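Local coordinates for protein carboxylic ester hydrolase (PDB 7K4O) that probably hydrolyses the galloyl ester bonds of tannins as a secreted fungal serine esterase of the tannase and feruloyl esterase family, at residues 241-244 and 245-249; 532-536 and 537-541. All blocks are in the same frame, centred on the assembly; numbering follows the deposited sequence.

Overall arrangement
Both contacts are local and both are tied to glycans, yet they belong to different parts of one chain. Following it from the N terminus, contact 1 comes first: residues 241-244 and 245-249 are successive turns of helix 238-252, so no loop is closed and the helix simply binds to itself. In contact 2, almost three hundred residues later, 532-536 run from the end of strand 529-533 through a short turn into helix 536-541, which 537-541 continue. The two stand in series, neither nesting nor crossing, with about 24 Å between centres and about 13 Å between nearest atoms. Helix 266-272 connects them, disulfide-linked to the first helix (Cys252-Cys269) and packed on the second.

Contact 1 (241-244 and 245-249); sequences LDKI and VNETI. With NAG (2-acetamido-2-deoxy-beta-D-glucopyranose), chain G.
The carbonyl oxygen of Ile244 is gripped twice by Thr248, one turn further along the helix. Thr248 OG1 donates to Ile244 O at 2.7 Å, and Thr248 N makes the regular helical bond to the same oxygen at 2.9 Å. The two donors arrive from opposite faces of the carbonyl plane, the hydroxyl well above it. With OG1 beside its own backbone N (chi1 -57°), Thr248 turns its hydroxyl back to the preceding turn, where a backbone oxygen satisfies this buried polar atom. The preceding bonds, from Val245, Asn246 and Glu247 to Leu241, Asp242 and Lys243, are regular.

A different side of the helix carries the sugar. Asn246 ND2 is joined covalently to C1 of the N-acetylglucosamine, and Asp242 OD2 accepts from its acetamido N2 at 2.7 Å, though the bond is bent (132°). The other carboxylate oxygen, Asp242 OD1, shares a water with Asn246 OD1. The carboxylate and amide planes are turned 65° apart, and together these links should restrict rotation about the glycosylated side chain. Beside them Lys243 and Glu247 run side by side, but Lys243 NZ stays 4.5 Å from Glu247 OE2, beyond a salt bridge, and bonds weakly to Pro282 O.

Loops pack on helix 238-252 through Val298, Ile278, Phe331 and Trp261, and the Cys252-Cys269 disulfide ties its C-terminal end to helix 266-272.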
# COMPACT_ATOMS: atom_id res chain seq x y z
N LEU A 241 -2.04 22.45 12.78
CA LEU A 241 -2.65 21.11 12.53
C LEU A 241 -1.89 20.05 13.32
O LEU A 241 -2.56 19.14 13.84
CB LEU A 241 -2.64 20.84 11.02
CG LEU A 241 -3.57 21.78 10.25
CD1 LEU A 241 -3.59 21.53 8.76
CD2 LEU A 241 -4.98 21.71 10.80
N ASP A 242 -0.58 20.19 13.43
CA ASP A 242 0.24 19.22 14.21
C ASP A 242 -0.18 19.25 15.68
O ASP A 242 -0.24 18.19 16.33
CB ASP A 242 1.73 19.45 14.05
CG ASP A 242 2.55 18.35 14.70
OD1 ASP A 242 2.23 17.14 14.46
OD2 ASP A 242 3.46 18.68 15.47
N LYS A 243 -0.52 20.44 16.20
CA LYS A 243 -1.04 20.54 17.58
C LYS A 243 -2.37 19.81 17.71
O LYS A 243 -2.59 19.07 18.69
CB LYS A 243 -1.16 22.03 17.98
CG LYS A 243 -1.72 22.27 19.37
CD LYS A 243 -1.03 21.52 20.47
CE LYS A 243 0.40 21.98 20.69
NZ LYS A 243 0.82 21.82 22.11
N ILE A 244 -3.24 19.93 16.72
CA ILE A 244 -4.53 19.22 16.78
C ILE A 244 -4.24 17.71 16.81
O ILE A 244 -4.93 16.98 17.59
CB ILE A 244 -5.41 19.63 15.58
CG1 ILE A 244 -5.95 21.06 15.79
CG2 ILE A 244 -6.56 18.68 15.38
CD1 ILE A 244 -6.51 21.70 14.54
N VAL A 245 -3.34 17.23 15.96
CA VAL A 245 -3.03 15.76 15.97
C VAL A 245 -2.53 15.34 17.36
O VAL A 245 -3.00 14.35 17.91
CB VAL A 245 -2.00 15.44 14.88
CG1 VAL A 245 -1.44 14.03 15.02
CG2 VAL A 245 -2.60 15.67 13.50
N ASN A 246 -1.54 16.06 17.91
CA ASN A 246 -0.95 15.76 19.24
C ASN A 246 -2.05 15.74 20.30
O ASN A 246 -2.06 14.81 21.10
CB ASN A 246 0.19 16.72 19.62
CG ASN A 246 1.49 16.41 18.91
OD1 ASN A 246 1.59 15.40 18.19
ND2 ASN A 246 2.50 17.27 19.08
N GLU A 247 -2.97 16.70 20.32
CA GLU A 247 -4.07 16.72 21.33
C GLU A 247 -5.08 15.61 21.09
O GLU A 247 -5.73 15.17 22.07
CB GLU A 247 -4.77 18.08 21.32
CG GLU A 247 -3.87 19.18 21.85
CD GLU A 247 -3.54 18.98 23.33
OE1 GLU A 247 -4.44 18.64 24.13
OE2 GLU A 247 -2.39 19.12 23.66
N THR A 248 -5.27 15.19 19.81
CA THR A 248 -6.17 14.05 19.51
C THR A 248 -5.52 12.78 20.08
O THR A 248 -6.23 11.98 20.69
CB THR A 248 -6.47 14.00 18.00
OG1 THR A 248 -7.05 15.26 17.60
CG2 THR A 248 -7.40 12.86 17.66
N ILE A 249 -4.22 12.62 19.90
CA ILE A 249 -3.50 11.42 20.44
C ILE A 249 -3.68 11.43 21.97
O ILE A 249 -4.06 10.39 22.56
CB ILE A 249 -2.03 11.40 20.03
CG1 ILE A 249 -1.88 11.13 18.52
CG2 ILE A 249 -1.29 10.37 20.86
CD1 ILE A 249 -0.51 11.38 17.99
C1 NAG G . 3.85 17.15 18.47
C2 NAG G . 4.80 18.34 18.68
C3 NAG G . 6.20 18.12 18.16
C4 NAG G . 6.70 16.89 18.87
C5 NAG G . 5.74 15.73 18.63
C6 NAG G . 6.20 14.50 19.38
C7 NAG G . 3.63 20.49 18.51
C8 NAG G . 3.10 21.51 17.55
N2 NAG G . 4.28 19.47 17.95
O3 NAG G . 6.95 19.33 18.34
O4 NAG G . 7.92 16.62 18.25
O5 NAG G . 4.42 15.99 19.06
O6 NAG G . 5.30 13.44 19.10
O7 NAG G . 3.50 20.57 19.72
O HOH W 1 2.63 14.79 15.64

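Contact 2 (532-536 and 537-541); sequences CVYNQ and RSIDS. With NAG (2-acetamido-2-deoxy-beta-D-glucopyranose), chain D; NAG (2-acetamido-2-deoxy-beta-D-glucopyranose), chain B.
Ile539 sets its terminal methyl over one face of the Tyr534 ring, a CH-pi contact in which CD1 lies 3.7 Å from the ring centroid and 23° off its normal. The two side chains cross at about a right angle. On the opposite face lies an N-acetylglucosamine; CG of Tyr534, anti to the backbone N (chi1 -168°), places the ring between sugar and isoleucine. Tyr534 OH donates to Gln536 OE1 at 2.7 Å, which should help hold the outer end of the ring.

Gln536 passes the link on. Its chain bends at chi2 (66°), which brings NE2 to Asp540 OD1 at 2.9 Å. The carboxylate is met from above its plane, while OD1 itself lies close to the plane of the amide.

Asn535 is the N-cap of helix 536-541. Its OD1 accepts from Ser538 N at 3.0 Å and from Ser538 OG at 2.9 Å, the donors approaching from opposite faces of the amide. Ser538 OG is also hydrogen-bonded to NH2 of Arg265, and Arg537 forms a salt bridge with Asp272.

The next sugar of the same glycan, linked through O4, accepts a nearly straight bond from Tyr534 N at its O7. Chemically, the contact joins a capped helix start to a glycan: Gln536 uses both ends of its amide, as acceptor and donor, to connect the phenol with Asp540, whose negative charge it probably helps to stabilise.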
# COMPACT_ATOMS: atom_id res chain seq x y z
N CYS A 532 -9.58 -9.06 21.63
CA CYS A 532 -10.13 -8.66 20.31
C CYS A 532 -11.64 -8.74 20.45
O CYS A 532 -12.16 -9.84 20.63
CB CYS A 532 -9.57 -9.56 19.21
SG CYS A 532 -7.79 -9.38 19.03
N VAL A 533 -12.31 -7.60 20.40
CA VAL A 533 -13.74 -7.51 20.79
C VAL A 533 -14.60 -7.10 19.61
O VAL A 533 -14.16 -6.37 18.73
CB VAL A 533 -13.95 -6.57 21.98
CG1 VAL A 533 -13.08 -6.98 23.15
CG2 VAL A 533 -13.73 -5.12 21.59
N TYR A 534 -15.84 -7.55 19.65
CA TYR A 534 -16.89 -7.18 18.70
C TYR A 534 -17.65 -5.97 19.25
O TYR A 534 -18.30 -6.11 20.28
CB TYR A 534 -17.84 -8.33 18.45
CG TYR A 534 -18.73 -8.05 17.28
CD1 TYR A 534 -19.94 -7.39 17.45
CD2 TYR A 534 -18.39 -8.44 15.99
CE1 TYR A 534 -20.76 -7.07 16.38
CE2 TYR A 534 -19.20 -8.14 14.91
CZ TYR A 534 -20.38 -7.43 15.10
OH TYR A 534 -21.21 -7.16 14.06
N ASN A 535 -17.61 -4.85 18.56
CA ASN A 535 -18.26 -3.59 19.02
C ASN A 535 -18.97 -2.95 17.83
O ASN A 535 -18.29 -2.38 16.96
CB ASN A 535 -17.25 -2.67 19.64
CG ASN A 535 -17.88 -1.44 20.26
OD1 ASN A 535 -17.94 -0.42 19.63
ND2 ASN A 535 -18.38 -1.56 21.49
N GLN A 536 -20.27 -3.15 17.73
CA GLN A 536 -21.07 -2.72 16.56
C GLN A 536 -20.89 -1.23 16.30
O GLN A 536 -20.79 -0.83 15.12
CB GLN A 536 -22.53 -3.08 16.73
CG GLN A 536 -23.31 -2.94 15.44
CD GLN A 536 -22.82 -3.96 14.43
OE1 GLN A 536 -22.90 -5.18 14.66
NE2 GLN A 536 -22.32 -3.47 13.31
N ARG A 537 -20.91 -0.41 17.33
CA ARG A 537 -20.80 1.05 17.15
C ARG A 537 -19.47 1.38 16.46
O ARG A 537 -19.43 2.24 15.55
CB ARG A 537 -20.92 1.71 18.54
CG ARG A 537 -21.07 3.22 18.51
CD ARG A 537 -21.41 3.72 19.93
NE ARG A 537 -20.23 3.76 20.77
CZ ARG A 537 -19.47 4.85 21.01
NH1 ARG A 537 -18.38 4.73 21.74
NH2 ARG A 537 -19.80 6.05 20.57
N SER A 538 -18.38 0.75 16.88
CA SER A 538 -17.05 0.96 16.25
C SER A 538 -17.10 0.45 14.81
O SER A 538 -16.59 1.16 13.94
CB SER A 538 -15.97 0.28 17.05
OG SER A 538 -15.78 0.93 18.30
N ILE A 539 -17.63 -0.75 14.59
CA ILE A 539 -17.64 -1.35 13.22
C ILE A 539 -18.38 -0.37 12.31
O ILE A 539 -17.90 -0.10 11.21
CB ILE A 539 -18.27 -2.74 13.24
CG1 ILE A 539 -17.33 -3.70 13.98
CG2 ILE A 539 -18.65 -3.22 11.86
CD1 ILE A 539 -18.01 -4.96 14.39
N ASP A 540 -19.50 0.17 12.78
CA ASP A 540 -20.35 1.06 11.93
C ASP A 540 -19.57 2.32 11.58
O ASP A 540 -19.84 2.88 10.50
CB ASP A 540 -21.66 1.42 12.62
CG ASP A 540 -22.64 0.28 12.77
OD1 ASP A 540 -22.43 -0.83 12.20
OD2 ASP A 540 -23.61 0.47 13.56
N SER A 541 -18.66 2.79 12.43
CA SER A 541 -17.90 4.04 12.19
C SER A 541 -16.96 3.89 10.98
O SER A 541 -16.53 4.91 10.46
CB SER A 541 -17.13 4.52 13.35
OG SER A 541 -15.98 3.72 13.63
C1 NAG D . -20.22 -11.38 20.98
C2 NAG D . -19.13 -10.95 21.91
C3 NAG D . -19.39 -11.47 23.33
C4 NAG D . -20.81 -11.16 23.75
C5 NAG D . -21.80 -11.69 22.72
C6 NAG D . -23.25 -11.41 23.10
C7 NAG D . -16.78 -10.66 21.37
C8 NAG D . -15.54 -11.33 20.86
N2 NAG D . -17.84 -11.47 21.49
O3 NAG D . -18.48 -10.84 24.23
O4 NAG D . -21.04 -11.81 25.00
O5 NAG D . -21.49 -10.99 21.50
O6 NAG D . -23.42 -9.98 23.04
O7 NAG D . -16.80 -9.46 21.60
C1 NAG B . -21.45 -11.49 15.87
C2 NAG B . -22.50 -11.36 16.93
C3 NAG B . -21.88 -10.71 18.15
C4 NAG B . -20.77 -11.58 18.63
C5 NAG B . -19.72 -11.72 17.50
C6 NAG B . -18.57 -12.60 17.91
C7 NAG B . -24.79 -11.04 16.24
C8 NAG B . -25.84 -10.19 15.61
N2 NAG B . -23.56 -10.56 16.37
O3 NAG B . -22.87 -10.51 19.15
O4 NAG B . -20.10 -10.82 19.62
O5 NAG B . -20.36 -12.25 16.37
O6 NAG B . -17.47 -12.43 17.01
O7 NAG B . -25.05 -12.14 16.64